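Local coordinates for protein peroxinectin A (Dictyostelium discoideum, PDB 6ERC) that catalyses the hydrogen peroxide-driven oxidation of phenolic donors, and can oxidise iodide and thiocyanate, as a secreted haem peroxidase, at residues Arg5-Asn13 / Tyr149-Glu160; Leu184-Asp195 / Asp204-Asn215. One frame throughout, in Å; residues are numbered along the deposited sequence.

Contact 1 (Arg5-Asn13 / Tyr149-Glu160). With NA (sodium ion), chain K.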
loop_
_atom_site.group_PDB
_atom_site.type_symbol
_atom_site.label_atom_id
_atom_site.label_comp_id
_atom_site.label_asym_id
_atom_site.label_seq_id
_atom_site.Cartn_x
_atom_site.Cartn_y
_atom_site.Cartn_z
ATOM N N ARG A 5 0.819 -0.897 -22.833
ATOM C CA ARG A 5 -0.211 -1.084 -21.822
ATOM C C ARG A 5 -1.275 -0.003 -21.932
ATOM O O ARG A 5 -1.013 1.115 -22.387
ATOM C CB ARG A 5 0.392 -1.031 -20.418
ATOM C CG ARG A 5 1.271 -2.194 -20.033
ATOM C CD ARG A 5 1.928 -1.887 -18.700
ATOM N NE ARG A 5 2.734 -2.989 -18.184
ATOM C CZ ARG A 5 2.278 -3.961 -17.399
ATOM N NH1 ARG A 5 1.004 -3.997 -17.031
ATOM N NH2 ARG A 5 3.104 -4.912 -16.989
ATOM N N SER A 6 -2.483 -0.340 -21.499
ATOM C CA SER A 6 -3.474 0.684 -21.239
ATOM C C SER A 6 -3.190 1.332 -19.888
ATOM O O SER A 6 -2.353 0.867 -19.110
ATOM C CB SER A 6 -4.881 0.095 -21.262
ATOM O OG SER A 6 -5.848 1.120 -21.123
ATOM N N TYR A 7 -3.890 2.427 -19.611
ATOM C CA TYR A 7 -3.778 3.079 -18.315
ATOM C C TYR A 7 -4.758 2.523 -17.290
ATOM O O TYR A 7 -4.585 2.770 -16.091
ATOM C CB TYR A 7 -3.983 4.589 -18.469
ATOM C CG TYR A 7 -2.956 5.229 -19.370
ATOM C CD1 TYR A 7 -1.641 5.379 -18.953
ATOM C CD2 TYR A 7 -3.296 5.678 -20.640
ATOM C CE1 TYR A 7 -0.695 5.955 -19.770
ATOM C CE2 TYR A 7 -2.356 6.258 -21.463
ATOM C CZ TYR A 7 -1.056 6.393 -21.023
ATOM O OH TYR A 7 -0.104 6.971 -21.834
ATOM N N THR A 8 -5.762 1.763 -17.730
ATOM C CA THR A 8 -6.795 1.240 -16.849
ATOM C C THR A 8 -6.579 -0.215 -16.458
ATOM O O THR A 8 -7.163 -0.664 -15.468
ATOM C CB THR A 8 -8.165 1.371 -17.519
ATOM O OG1 THR A 8 -8.098 0.840 -18.850
ATOM C CG2 THR A 8 -8.590 2.829 -17.574
ATOM N N GLY A 9 -5.769 -0.957 -17.203
ATOM C CA GLY A 9 -5.533 -2.353 -16.939
ATOM C C GLY A 9 -6.252 -3.296 -17.881
ATOM O O GLY A 9 -5.844 -4.457 -18.001
ATOM N N GLU A 10 -7.304 -2.833 -18.553
ATOM C CA GLU A 10 -8.016 -3.690 -19.486
ATOM C C GLU A 10 -7.194 -3.885 -20.757
ATOM O O GLU A 10 -6.271 -3.123 -21.061
ATOM C CB GLU A 10 -9.394 -3.114 -19.816
ATOM C CG GLU A 10 -9.387 -1.758 -20.502
ATOM C CD GLU A 10 -10.790 -1.178 -20.642
ATOM O OE1 GLU A 10 -11.671 -1.867 -21.206
ATOM O OE2 GLU A 10 -11.019 -0.038 -20.179
ATOM N N GLY A 11 -7.537 -4.937 -21.500
ATOM C CA GLY A 11 -6.748 -5.365 -22.631
ATOM C C GLY A 11 -5.538 -6.200 -22.275
ATOM O O GLY A 11 -4.900 -6.754 -23.180
ATOM N N ASN A 12 -5.202 -6.317 -20.990
ATOM C CA ASN A 12 -4.037 -7.103 -20.594
ATOM C C ASN A 12 -4.267 -8.587 -20.848
ATOM O O ASN A 12 -3.339 -9.309 -21.228
ATOM C CB ASN A 12 -3.722 -6.849 -19.122
ATOM C CG ASN A 12 -2.342 -7.322 -18.732
ATOM O OD1 ASN A 12 -2.074 -8.521 -18.690
ATOM N ND2 ASN A 12 -1.459 -6.379 -18.429
ATOM N N ASN A 13 -5.491 -9.060 -20.636
ATOM C CA ASN A 13 -5.872 -10.436 -20.927
ATOM C C ASN A 13 -6.790 -10.431 -22.142
ATOM O O ASN A 13 -7.870 -9.831 -22.106
ATOM C CB ASN A 13 -6.561 -11.086 -19.728
ATOM C CG ASN A 13 -6.701 -12.584 -19.884
ATOM O OD1 ASN A 13 -7.676 -13.074 -20.456
ATOM N ND2 ASN A 13 -5.718 -13.324 -19.381
ATOM N N TYR A 149 -2.832 -4.478 -11.962
ATOM C CA TYR A 149 -1.488 -4.735 -12.455
ATOM C C TYR A 149 -0.515 -3.686 -11.937
ATOM O O TYR A 149 -0.872 -2.525 -11.721
ATOM C CB TYR A 149 -1.469 -4.742 -13.985
ATOM C CG TYR A 149 -2.376 -5.780 -14.606
ATOM C CD1 TYR A 149 -1.943 -7.086 -14.790
ATOM C CD2 TYR A 149 -3.662 -5.452 -15.010
ATOM C CE1 TYR A 149 -2.767 -8.040 -15.354
ATOM C CE2 TYR A 149 -4.495 -6.399 -15.577
ATOM C CZ TYR A 149 -4.044 -7.692 -15.747
ATOM O OH TYR A 149 -4.872 -8.637 -16.311
ATOM N N ILE A 150 0.727 -4.114 -11.725
ATOM C CA ILE A 150 1.814 -3.188 -11.430
ATOM C C ILE A 150 2.181 -2.507 -12.742
ATOM O O ILE A 150 2.974 -3.036 -13.529
ATOM C CB ILE A 150 3.016 -3.910 -10.795
ATOM C CG1 ILE A 150 2.607 -4.526 -9.453
ATOM C CG2 ILE A 150 4.176 -2.945 -10.594
ATOM C CD1 ILE A 150 3.622 -5.484 -8.869
ATOM N N ASP A 151 1.592 -1.333 -12.990
ATOM C CA ASP A 151 1.630 -0.705 -14.306
ATOM C C ASP A 151 1.991 0.775 -14.230
ATOM O O ASP A 151 1.719 1.521 -15.176
ATOM C CB ASP A 151 0.285 -0.884 -15.016
ATOM C CG ASP A 151 -0.882 -0.334 -14.211
ATOM O OD1 ASP A 151 -0.663 0.153 -13.080
ATOM O OD2 ASP A 151 -2.025 -0.392 -14.710
ATOM N N GLY A 152 2.598 1.213 -13.129
ATOM C CA GLY A 152 3.028 2.590 -13.011
ATOM C C GLY A 152 1.916 3.605 -12.898
ATOM O O GLY A 152 2.184 4.806 -13.007
ATOM N N ASN A 153 0.671 3.166 -12.683
ATOM C CA ASN A 153 -0.431 4.106 -12.501
ATOM C C ASN A 153 -0.109 5.132 -11.426
ATOM O O ASN A 153 -0.639 6.249 -11.449
ATOM C CB ASN A 153 -1.710 3.352 -12.133
ATOM C CG ASN A 153 -1.652 2.754 -10.735
ATOM O OD1 ASN A 153 -1.208 1.622 -10.547
ATOM N ND2 ASN A 153 -2.097 3.520 -9.745
ATOM N N VAL A 154 0.744 4.765 -10.469
ATOM C CA VAL A 154 1.155 5.691 -9.422
ATOM C C VAL A 154 1.791 6.944 -10.013
ATOM O O VAL A 154 1.688 8.032 -9.434
ATOM C CB VAL A 154 2.110 4.974 -8.445
ATOM C CG1 VAL A 154 3.334 4.443 -9.182
ATOM C CG2 VAL A 154 2.519 5.902 -7.315
ATOM N N LEU A 155 2.458 6.822 -11.160
ATOM C CA LEU A 155 3.097 7.969 -11.799
ATOM C C LEU A 155 2.262 8.580 -12.912
ATOM O O LEU A 155 2.190 9.807 -13.018
ATOM C CB LEU A 155 4.461 7.572 -12.372
ATOM C CG LEU A 155 5.529 7.079 -11.393
ATOM C CD1 LEU A 155 6.803 6.793 -12.152
ATOM C CD2 LEU A 155 5.792 8.083 -10.275
ATOM N N TYR A 156 1.622 7.757 -13.740
ATOM C CA TYR A 156 1.020 8.226 -14.981
ATOM C C TYR A 156 -0.496 8.344 -14.920
ATOM O O TYR A 156 -1.103 8.809 -15.892
ATOM C CB TYR A 156 1.426 7.295 -16.127
ATOM C CG TYR A 156 2.907 6.988 -16.126
ATOM C CD1 TYR A 156 3.830 7.935 -16.545
ATOM C CD2 TYR A 156 3.382 5.758 -15.689
ATOM C CE1 TYR A 156 5.185 7.665 -16.539
ATOM C CE2 TYR A 156 4.734 5.478 -15.679
ATOM C CZ TYR A 156 5.633 6.435 -16.106
ATOM O OH TYR A 156 6.982 6.165 -16.100
ATOM N N GLY A 157 -1.123 7.951 -13.816
ATOM C CA GLY A 157 -2.560 8.080 -13.677
ATOM C C GLY A 157 -3.310 6.897 -14.252
ATOM O O GLY A 157 -2.750 5.984 -14.866
ATOM N N ASN A 158 -4.628 6.926 -14.051
ATOM C CA ASN A 158 -5.490 5.798 -14.370
ATOM C C ASN A 158 -6.251 5.976 -15.682
ATOM O O ASN A 158 -7.226 5.257 -15.919
ATOM C CB ASN A 158 -6.476 5.556 -13.225
ATOM C CG ASN A 158 -5.785 5.158 -11.932
ATOM O OD1 ASN A 158 -5.719 5.943 -10.988
ATOM N ND2 ASN A 158 -5.274 3.930 -11.881
ATOM N N SER A 159 -5.832 6.902 -16.541
ATOM C CA SER A 159 -6.496 7.084 -17.827
ATOM C C SER A 159 -5.612 7.937 -18.725
ATOM O O SER A 159 -4.586 8.470 -18.297
ATOM C CB SER A 159 -7.873 7.728 -17.664
ATOM O OG SER A 159 -7.760 9.051 -17.174
ATOM N N GLU A 160 -6.034 8.057 -19.987
ATOM C CA GLU A 160 -5.308 8.886 -20.944
ATOM C C GLU A 160 -5.340 10.352 -20.535
ATOM O O GLU A 160 -4.313 11.038 -20.556
ATOM C CB GLU A 160 -5.909 8.723 -22.342
ATOM C CG GLU A 160 -5.463 7.488 -23.105
ATOM C CD GLU A 160 -4.762 7.843 -24.405
ATOM O OE1 GLU A 160 -3.756 8.579 -24.356
ATOM O OE2 GLU A 160 -5.230 7.400 -25.475
HETATM NA NA NA K . -2.037 -0.579 -11.169
HETATM O O HOH W 1 -0.986 7.538 -24.155
HETATM O O HOH W 2 -4.162 1.114 -13.468
HETATM O O HOH W 3 -2.316 3.628 -15.232
#
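Tyr-7 and Ser-159 bring the two backbones closest, with CA atoms 4.9 Å apart, where an irregular segment that ends in the type II turn Gly-9 to Asn-12 passes the loop that leaves helix 153-156 and leads into helix 160-166. Chi1 of -61° sets the Tyr-7 ring anti to its carbonyl carbon, with Ser-159 O over one face and Glu-160 CG 3.7 Å from its CE2. Water completes the joint. Tyr-7 OH, also hydrogen-bonded to Gln-252 NE2, donates to a water that in turn donates to Glu-160 OE1, while another water joins Tyr-7 O to Asp-151 OD2. Solvent thus serves as mortar between two loops whose own polar groups do not pair directly. At the other end, the Asn-12 amide stacks on the Tyr-149 ring, the planes 13° apart and CG 3.4 Å above the ring, offset toward its rim. Both groups are tied down separately, Asn-12 OD1 by Arg-470 N and Tyr-149 OH by Gln-19 O. The Arg-5 guanidinium carries Ile-150 O over one face while its NH2 forms a salt bridge with Asp-469. Asp-151 OD1, 2.5 Å from the sodium ion, shares the metal with Tyr-149 O, Asn-153 OD1, Asn-82 O and Gly-147 O, which pins the loop's shape. Helix 247-275 packs on Tyr-7 and Tyr-156, while Val-154 and Leu-155 lean on helix 218-241 and Ile-150 on helix 70-80.

Contact 2 (Leu184-Asp195 / Asp204-Asn215). With HEM (protoporphyrin IX containing Fe), chain F.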
loop_
_atom_site.group_PDB
_atom_site.type_symbol
_atom_site.label_atom_id
_atom_site.label_comp_id
_atom_site.label_asym_id
_atom_site.label_seq_id
_atom_site.Cartn_x
_atom_site.Cartn_y
_atom_site.Cartn_z
ATOM N N LEU A 184 11.292 18.604 -8.423
ATOM C CA LEU A 184 10.224 18.020 -7.622
ATOM C C LEU A 184 8.983 17.822 -8.485
ATOM O O LEU A 184 8.913 18.361 -9.596
ATOM C CB LEU A 184 9.907 18.909 -6.419
ATOM C CG LEU A 184 11.063 19.144 -5.442
ATOM C CD1 LEU A 184 10.646 20.119 -4.355
ATOM C CD2 LEU A 184 11.532 17.832 -4.830
ATOM N N PRO A 185 7.994 17.062 -8.023
ATOM C CA PRO A 185 6.794 16.831 -8.835
ATOM C C PRO A 185 6.050 18.126 -9.099
ATOM O O PRO A 185 6.329 19.156 -8.467
ATOM C CB PRO A 185 5.959 15.870 -7.974
ATOM C CG PRO A 185 6.942 15.219 -7.055
ATOM C CD PRO A 185 7.978 16.268 -6.779
ATOM N N PRO A 186 5.096 18.116 -10.025
ATOM C CA PRO A 186 4.355 19.335 -10.354
ATOM C C PRO A 186 3.235 19.594 -9.353
ATOM O O PRO A 186 2.933 18.774 -8.485
ATOM C CB PRO A 186 3.796 19.035 -11.748
ATOM C CG PRO A 186 3.615 17.553 -11.756
ATOM C CD PRO A 186 4.668 16.968 -10.843
ATOM N N LYS A 187 2.610 20.761 -9.497
ATOM C CA LYS A 187 1.533 21.169 -8.606
ATOM C C LYS A 187 0.434 21.865 -9.399
ATOM O O LYS A 187 0.664 22.399 -10.487
ATOM C CB LYS A 187 2.049 22.096 -7.497
ATOM C CG LYS A 187 2.967 21.408 -6.492
ATOM C CD LYS A 187 3.681 22.410 -5.590
ATOM C CE LYS A 187 4.789 23.147 -6.340
ATOM N NZ LYS A 187 5.604 24.013 -5.444
ATOM N N ASN A 188 -0.775 21.851 -8.826
ATOM C CA ASN A 188 -1.935 22.548 -9.387
ATOM C C ASN A 188 -2.261 22.076 -10.800
ATOM O O ASN A 188 -2.853 22.816 -11.591
ATOM C CB ASN A 188 -1.727 24.066 -9.387
ATOM C CG ASN A 188 -1.507 24.624 -8.000
ATOM O OD1 ASN A 188 -1.957 24.049 -7.013
ATOM N ND2 ASN A 188 -0.817 25.755 -7.918
ATOM N N VAL A 189 -1.888 20.845 -11.135
ATOM C CA VAL A 189 -2.125 20.319 -12.477
ATOM C C VAL A 189 -3.626 20.111 -12.659
ATOM O O VAL A 189 -4.234 19.340 -11.901
ATOM C CB VAL A 189 -1.346 19.014 -12.708
ATOM C CG1 VAL A 189 -1.579 18.495 -14.121
ATOM C CG2 VAL A 189 0.138 19.239 -12.455
ATOM N N PRO A 190 -4.264 20.762 -13.635
ATOM C CA PRO A 190 -5.698 20.535 -13.848
ATOM C C PRO A 190 -5.989 19.081 -14.191
ATOM O O PRO A 190 -5.216 18.420 -14.886
ATOM C CB PRO A 190 -6.039 21.467 -15.016
ATOM C CG PRO A 190 -4.959 22.491 -15.020
ATOM C CD PRO A 190 -3.733 21.775 -14.563
ATOM N N GLY A 191 -7.120 18.589 -13.694
ATOM C CA GLY A 191 -7.554 17.238 -13.976
ATOM C C GLY A 191 -6.918 16.162 -13.126
ATOM O O GLY A 191 -7.229 14.980 -13.326
ATOM N N VAL A 192 -6.045 16.518 -12.188
ATOM C CA VAL A 192 -5.380 15.531 -11.340
ATOM C C VAL A 192 -5.870 15.697 -9.905
ATOM O O VAL A 192 -5.223 16.393 -9.107
ATOM C CB VAL A 192 -3.851 15.668 -11.415
ATOM C CG1 VAL A 192 -3.182 14.562 -10.605
ATOM C CG2 VAL A 192 -3.385 15.633 -12.865
ATOM N N PRO A 193 -6.990 15.079 -9.527
ATOM C CA PRO A 193 -7.495 15.229 -8.153
ATOM C C PRO A 193 -6.583 14.522 -7.161
ATOM O O PRO A 193 -6.330 13.321 -7.281
ATOM C CB PRO A 193 -8.881 14.579 -8.214
ATOM C CG PRO A 193 -8.776 13.585 -9.318
ATOM C CD PRO A 193 -7.846 14.192 -10.333
ATOM N N MET A 194 -6.097 15.271 -6.176
ATOM C CA MET A 194 -5.211 14.744 -5.148
ATOM C C MET A 194 -5.927 14.723 -3.805
ATOM O O MET A 194 -6.722 15.618 -3.497
ATOM C CB MET A 194 -3.934 15.581 -5.044
ATOM C CG MET A 194 -3.098 15.602 -6.321
ATOM S SD MET A 194 -2.643 13.951 -6.894
ATOM C CE MET A 194 -1.620 13.377 -5.538
ATOM N N ASP A 195 -5.635 13.701 -3.007
ATOM C CA ASP A 195 -6.257 13.561 -1.700
ATOM C C ASP A 195 -5.668 14.556 -0.706
ATOM O O ASP A 195 -4.489 14.922 -0.777
ATOM C CB ASP A 195 -6.083 12.138 -1.167
ATOM C CG ASP A 195 -7.100 11.170 -1.746
ATOM O OD1 ASP A 195 -7.976 11.611 -2.523
ATOM O OD2 ASP A 195 -7.026 9.965 -1.415
ATOM N N ASP A 204 -4.027 23.235 -3.256
ATOM C CA ASP A 204 -3.149 23.819 -4.267
ATOM C C ASP A 204 -1.679 23.774 -3.868
ATOM O O ASP A 204 -0.822 24.078 -4.706
ATOM C CB ASP A 204 -3.548 25.266 -4.574
ATOM C CG ASP A 204 -3.554 26.148 -3.343
ATOM O OD1 ASP A 204 -4.272 25.809 -2.380
ATOM O OD2 ASP A 204 -2.843 27.176 -3.338
ATOM N N GLN A 205 -1.364 23.410 -2.626
ATOM C CA GLN A 205 0.019 23.225 -2.206
ATOM C C GLN A 205 0.473 21.772 -2.272
ATOM O O GLN A 205 1.664 21.506 -2.084
ATOM C CB GLN A 205 0.217 23.754 -0.779
ATOM C CG GLN A 205 0.093 25.271 -0.657
ATOM C CD GLN A 205 0.107 25.759 0.787
ATOM O OE1 GLN A 205 -0.528 26.765 1.116
ATOM N NE2 GLN A 205 0.832 25.054 1.655
ATOM N N LEU A 206 -0.435 20.834 -2.534
ATOM C CA LEU A 206 -0.064 19.434 -2.666
ATOM C C LEU A 206 0.517 19.158 -4.046
ATOM O O LEU A 206 0.196 19.832 -5.030
ATOM C CB LEU A 206 -1.275 18.526 -2.437
ATOM C CG LEU A 206 -2.002 18.643 -1.097
ATOM C CD1 LEU A 206 -3.168 17.665 -1.064
ATOM C CD2 LEU A 206 -1.062 18.396 0.077
ATOM N N TYR A 207 1.377 18.148 -4.113
ATOM C CA TYR A 207 1.970 17.744 -5.378
ATOM C C TYR A 207 0.998 16.872 -6.161
ATOM O O TYR A 207 0.275 16.054 -5.587
ATOM C CB TYR A 207 3.282 16.999 -5.136
ATOM C CG TYR A 207 4.363 17.876 -4.541
ATOM C CD1 TYR A 207 5.126 18.713 -5.346
ATOM C CD2 TYR A 207 4.616 17.872 -3.173
ATOM C CE1 TYR A 207 6.110 19.518 -4.810
ATOM C CE2 TYR A 207 5.600 18.675 -2.627
ATOM C CZ TYR A 207 6.344 19.497 -3.452
ATOM O OH TYR A 207 7.324 20.298 -2.916
ATOM N N SER A 208 0.980 17.060 -7.478
ATOM C CA SER A 208 0.068 16.349 -8.369
ATOM C C SER A 208 0.803 15.164 -8.992
ATOM O O SER A 208 1.668 15.346 -9.856
ATOM C CB SER A 208 -0.467 17.293 -9.443
ATOM O OG SER A 208 -1.074 18.432 -8.856
ATOM N N VAL A 209 0.455 13.953 -8.552
ATOM C CA VAL A 209 1.050 12.724 -9.057
ATOM C C VAL A 209 -0.065 11.756 -9.443
ATOM O O VAL A 209 -1.242 11.972 -9.148
ATOM C CB VAL A 209 2.006 12.071 -8.036
ATOM C CG1 VAL A 209 3.206 12.979 -7.777
ATOM C CG2 VAL A 209 1.273 11.752 -6.734
ATOM N N GLY A 210 0.329 10.664 -10.098
ATOM C CA GLY A 210 -0.621 9.735 -10.689
ATOM C C GLY A 210 -1.501 8.994 -9.702
ATOM O O GLY A 210 -2.409 8.277 -10.136
ATOM N N GLU A 211 -1.263 9.140 -8.401
ATOM C CA GLU A 211 -2.015 8.414 -7.384
ATOM C C GLU A 211 -2.569 9.400 -6.365
ATOM O O GLU A 211 -1.813 10.193 -5.795
ATOM C CB GLU A 211 -1.127 7.367 -6.705
ATOM C CG GLU A 211 -1.813 6.026 -6.476
ATOM C CD GLU A 211 -2.620 6.002 -5.196
ATOM O OE1 GLU A 211 -2.164 6.617 -4.212
ATOM O OE2 GLU A 211 -3.703 5.376 -5.172
ATOM N N ARG A 212 -3.886 9.335 -6.135
ATOM C CA ARG A 212 -4.570 10.327 -5.304
ATOM C C ARG A 212 -3.865 10.532 -3.967
ATOM O O ARG A 212 -3.614 11.669 -3.549
ATOM C CB ARG A 212 -6.021 9.900 -5.062
ATOM C CG ARG A 212 -6.886 9.801 -6.310
ATOM C CD ARG A 212 -8.303 9.346 -5.958
ATOM N NE ARG A 212 -9.044 10.363 -5.207
ATOM C CZ ARG A 212 -9.915 11.222 -5.733
ATOM N NH1 ARG A 212 -10.188 11.210 -7.030
ATOM N NH2 ARG A 212 -10.526 12.103 -4.950
ATOM N N ARG A 213 -3.558 9.441 -3.273
ATOM C CA ARG A 213 -2.962 9.509 -1.938
ATOM C C ARG A 213 -1.440 9.501 -1.989
ATOM O O ARG A 213 -0.776 8.889 -1.146
ATOM C CB ARG A 213 -3.493 8.362 -1.079
ATOM C CG ARG A 213 -3.349 6.983 -1.708
ATOM C CD ARG A 213 -4.075 5.896 -0.940
ATOM N NE ARG A 213 -4.199 4.686 -1.750
ATOM C CZ ARG A 213 -4.622 3.509 -1.296
ATOM N NH1 ARG A 213 -4.967 3.356 -0.018
ATOM N NH2 ARG A 213 -4.694 2.476 -2.127
ATOM N N GLY A 214 -0.856 10.188 -2.974
ATOM C CA GLY A 214 0.592 10.265 -3.054
ATOM C C GLY A 214 1.194 11.191 -2.018
ATOM O O GLY A 214 2.348 11.013 -1.619
ATOM N N ASN A 215 0.432 12.185 -1.567
ATOM C CA ASN A 215 0.909 13.112 -0.550
ATOM C C ASN A 215 0.811 12.553 0.863
ATOM O O ASN A 215 1.158 13.270 1.808
ATOM C CB ASN A 215 0.122 14.423 -0.621
ATOM C CG ASN A 215 0.325 15.158 -1.931
ATOM O OD1 ASN A 215 1.199 16.018 -2.046
ATOM N ND2 ASN A 215 -0.490 14.826 -2.925
HETATM C CHA HEM F . -4.644 1.363 3.473
HETATM C CHB HEM F . -2.398 5.000 5.731
HETATM C CHC HEM F . 1.811 2.584 5.393
HETATM C CHD HEM F . -0.500 -1.152 3.352
HETATM C C1A HEM F . -4.408 2.523 4.167
HETATM C C2A HEM F . -5.413 3.450 4.627
HETATM C C3A HEM F . -4.801 4.458 5.255
HETATM C C4A HEM F . -3.380 4.200 5.207
HETATM C CMA HEM F . -5.465 5.689 5.911
HETATM C CAA HEM F . -6.925 3.262 4.421
HETATM C CBA HEM F . -7.528 3.011 5.796
HETATM C CGA HEM F . -8.834 2.275 5.656
HETATM O O1A HEM F . -8.830 1.116 5.165
HETATM O O2A HEM F . -9.885 2.842 6.049
HETATM C C1B HEM F . -1.068 4.663 5.812
HETATM C C2B HEM F . -0.036 5.505 6.363
HETATM C C3B HEM F . 1.132 4.847 6.269
HETATM C C4B HEM F . 0.868 3.560 5.655
HETATM C CMB HEM F . -0.325 6.910 6.930
HETATM C CAB HEM F . 2.548 5.282 6.712
HETATM C CBB HEM F . 2.795 6.428 7.355
HETATM C C1C HEM F . 1.561 1.355 4.820
HETATM C C2C HEM F . 2.537 0.313 4.554
HETATM C C3C HEM F . 1.889 -0.726 3.983
HETATM C C4C HEM F . 0.494 -0.357 3.880
HETATM C CMC HEM F . 4.027 0.481 4.918
HETATM C CAC HEM F . 2.366 -2.113 3.476
HETATM C CBC HEM F . 3.620 -2.567 3.500
HETATM C C1D HEM F . -1.809 -0.778 3.168
HETATM C C2D HEM F . -2.818 -1.545 2.474
HETATM C C3D HEM F . -3.958 -0.849 2.522
HETATM C C4D HEM F . -3.711 0.384 3.226
HETATM C CMD HEM F . -2.589 -2.929 1.835
HETATM C CAD HEM F . -5.319 -1.227 1.912
HETATM C CBD HEM F . -5.209 -0.879 0.430
HETATM C CGD HEM F . -6.532 -0.405 -0.120
HETATM O O1D HEM F . -6.834 0.808 0.016
HETATM O O2D HEM F . -7.290 -1.224 -0.701
HETATM N NA HEM F . -3.175 3.012 4.537
HETATM N NB HEM F . -0.486 3.485 5.389
HETATM N NC HEM F . 0.328 0.911 4.393
HETATM N ND HEM F . -2.388 0.393 3.612
HETATM FE FE HEM F . -1.438 1.941 4.439
HETATM O O HOH W 4 -1.806 20.827 -6.239
#
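Ser-208 N donates to Pro-186 O at 2.8 Å in a nearly straight bond (173°), and the same carbonyl also receives a CA-H contact from Tyr-207. A second backbone bond joins Asp-195 N to Arg-212 O at 2.9 Å. Between these two ties lies Met-194, folded by chi2 of -56° and a similar chi3 so that SD takes a weak bond from Val-209 N and CE lies against Val-209 CG2. The Tyr-207 ring has Pro-185 O near its plane at the edge, while the aliphatic part of Lys-187 runs alongside. Asn-215 grips the backbone of Tyr-207 twice, OD1 accepting from its N and ND2 donating in the carbonyl plane to its O, which holds the amide from turning. At the outer end Arg-212 NE forms a salt bridge with Asp-195 OD1 at 3.1 Å, on the syn side but tilted out of the carboxylate plane, and Pro-193 CG lies 3.6 Å from Arg-212 NH1. A leucine in place of Arg-212 would probably leave the Asp-195 carboxylate without its charged mate and free to turn. Next along the chain, Arg-213 NH1 donates to haem propionate oxygen O1D at 3.2 Å, while its NE meets Glu-211 OE2 in a long salt bridge. With His-81, the predicted proton acceptor, beside it, Arg-213 is the probable transition-state stabiliser in the distal haem site of animal haem peroxidases.

Overall arrangement
Both contacts are largely buried and join loops, yet they illustrate different ways of fixing irregular chain. Contact 1 joins distant parts of the sequence through waters and stacking, one part being shaped by a sodium site; contact 2 closes on itself within one loop and buries the larger surface, using backbone bonds, a folded methionine and a salt bridge between two partly exposed side chains. Their centres lie about 18 Å apart, but they meet where Val-154 CA packs 3.9 Å from Glu-211 CB. Helix 218-241 covers both, and helix 160-166, which begins in contact 1, receives Val-192 of contact 2. The metal-held bend therefore adjoins the loop carrying Arg-213, one of the arginines bonded to the haem.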